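Local coordinates for uncharacterized protein (PDB 4IRT), which is of unknown function but, as a BNR-repeat protein with a predicted beta-propeller fold, is a putative neuraminidase, at residues Val196-Thr200 / Trp201-Thr205. Numbering follows the deposited sequence.
Sequences VWRET and WHVET
The guanidinium of R198 lies flat against the backbone of V203, whose CA sits 3.6 Å above one face, over its centre; the C of H202 lies over that face too. At the edge, near the plane, NH1 reaches the carbonyl oxygen of W201 at 3.0 Å, a weak bond bent to 134°. CG2 of V203 packs 3.5 Å from R198 NH2. The H202 ring has W201 CB 3.7 Å above one face, offset toward the rim, and T200 CG2 at its edge. R198 starts extended, with CG anti to the backbone N (chi1 -169°), then bends at chi3, which carries its end across the turn. Its stronger polar partners lie elsewhere: NE bonds to the side chain of N206 and NH2 to that of N252. With an alanine at R198, V203 would probably lose the flat group packed on its CA, and the side-chain oxygens of N206 and N252 this donor.

T205 crosses R198 at about a right angle, its OG1 3.4 Å from R198 CG, and ties the turn together. That OG1 donates to H202 O at 2.7 Å, in the carbonyl plane, and accepts from T200 N at 3.0 Å. The H202 oxygen also takes T205 N, so two donors grip it. E199 N gives a nearly straight bond to T205 O (165°), and the methyls T200 CG2 and T205 CG2 touch at 3.6 Å.

The carboxylate of E199 leads away from the turn, OE1 bonding to H207 and OE2 forming a salt bridge with R177. Strand 191-198 ends here, and residues 199-205, closing in a short 3-10 segment, link it to strand 206-214: the second and third strands of a four-stranded antiparallel sheet, consistent with one beta-propeller blade.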
# COMPACT_ATOMS: atom_id res chain seq x y z
N VAL A 196 3.73 -1.93 -12.71
CA VAL A 196 4.90 -2.25 -13.52
C VAL A 196 4.66 -3.64 -14.09
O VAL A 196 3.90 -4.45 -13.52
CB VAL A 196 6.22 -2.25 -12.70
CG1 VAL A 196 6.36 -0.91 -11.94
CG2 VAL A 196 6.29 -3.44 -11.76
N TRP A 197 5.26 -3.89 -15.24
CA TRP A 197 5.26 -5.21 -15.78
C TRP A 197 6.42 -5.97 -15.21
O TRP A 197 7.47 -5.39 -14.91
CB TRP A 197 5.42 -5.16 -17.28
CG TRP A 197 4.28 -4.49 -18.00
CD1 TRP A 197 4.36 -3.36 -18.75
CD2 TRP A 197 2.92 -4.95 -18.10
NE1 TRP A 197 3.13 -3.07 -19.31
CE2 TRP A 197 2.23 -4.03 -18.92
CE3 TRP A 197 2.22 -6.05 -17.59
CZ2 TRP A 197 0.86 -4.19 -19.26
CZ3 TRP A 197 0.88 -6.20 -17.93
CH2 TRP A 197 0.21 -5.27 -18.74
N ARG A 198 6.25 -7.28 -15.05
CA ARG A 198 7.41 -8.13 -14.85
C ARG A 198 7.39 -9.20 -15.92
O ARG A 198 6.48 -10.02 -15.98
CB ARG A 198 7.48 -8.81 -13.50
CG ARG A 198 8.87 -9.44 -13.35
CD ARG A 198 9.09 -10.23 -12.11
NE ARG A 198 9.27 -9.37 -10.95
CZ ARG A 198 9.53 -9.84 -9.74
NH1 ARG A 198 9.70 -11.15 -9.58
NH2 ARG A 198 9.63 -9.02 -8.71
N GLU A 199 8.44 -9.22 -16.72
CA GLU A 199 8.45 -10.00 -17.93
C GLU A 199 8.57 -11.51 -17.67
O GLU A 199 7.87 -12.28 -18.31
CB GLU A 199 9.54 -9.47 -18.85
CG GLU A 199 9.28 -9.69 -20.31
CD GLU A 199 7.91 -9.19 -20.81
OE1 GLU A 199 7.31 -8.23 -20.31
OE2 GLU A 199 7.46 -9.75 -21.80
N THR A 200 9.39 -11.91 -16.68
CA THR A 200 9.53 -13.32 -16.33
C THR A 200 9.82 -13.49 -14.83
O THR A 200 9.55 -12.59 -14.05
CB THR A 200 10.56 -14.02 -17.28
OG1 THR A 200 10.59 -15.45 -17.09
CG2 THR A 200 11.98 -13.44 -17.08
N TRP A 201 10.33 -14.64 -14.42
CA TRP A 201 10.52 -14.92 -12.97
C TRP A 201 11.26 -13.82 -12.24
O TRP A 201 10.88 -13.45 -11.13
CB TRP A 201 11.28 -16.24 -12.79
CG TRP A 201 10.50 -17.44 -13.27
CD1 TRP A 201 10.66 -18.11 -14.45
CD2 TRP A 201 9.44 -18.10 -12.57
NE1 TRP A 201 9.73 -19.15 -14.52
CE2 TRP A 201 8.98 -19.16 -13.38
CE3 TRP A 201 8.84 -17.90 -11.31
CZ2 TRP A 201 7.96 -20.01 -12.99
CZ3 TRP A 201 7.81 -18.77 -10.92
CH2 TRP A 201 7.37 -19.79 -11.77
N HIS A 202 12.30 -13.28 -12.85
CA HIS A 202 13.30 -12.54 -12.13
C HIS A 202 12.98 -11.05 -11.98
O HIS A 202 12.48 -10.41 -12.90
CB HIS A 202 14.65 -12.74 -12.77
CG HIS A 202 14.96 -14.18 -12.99
ND1 HIS A 202 14.50 -14.88 -14.09
CD2 HIS A 202 15.62 -15.07 -12.22
CE1 HIS A 202 14.90 -16.14 -14.00
NE2 HIS A 202 15.59 -16.28 -12.88
N VAL A 203 13.27 -10.54 -10.80
CA VAL A 203 12.98 -9.15 -10.45
C VAL A 203 13.60 -8.13 -11.41
O VAL A 203 13.01 -7.07 -11.66
CB VAL A 203 13.41 -8.86 -9.00
CG1 VAL A 203 14.92 -8.89 -8.83
CG2 VAL A 203 12.82 -7.51 -8.56
N GLU A 204 14.78 -8.41 -11.95
CA GLU A 204 15.41 -7.50 -12.91
C GLU A 204 14.66 -7.34 -14.23
O GLU A 204 15.04 -6.49 -15.03
CB GLU A 204 16.88 -7.89 -13.19
CG GLU A 204 17.06 -9.24 -13.87
CD GLU A 204 17.21 -10.42 -12.91
OE1 GLU A 204 16.73 -10.33 -11.74
OE2 GLU A 204 17.78 -11.45 -13.39
N THR A 205 13.63 -8.16 -14.44
CA THR A 205 12.82 -8.09 -15.64
C THR A 205 11.55 -7.24 -15.43
O THR A 205 10.68 -7.21 -16.30
CB THR A 205 12.48 -9.49 -16.23
OG1 THR A 205 11.50 -10.17 -15.43
CG2 THR A 205 13.73 -10.35 -16.35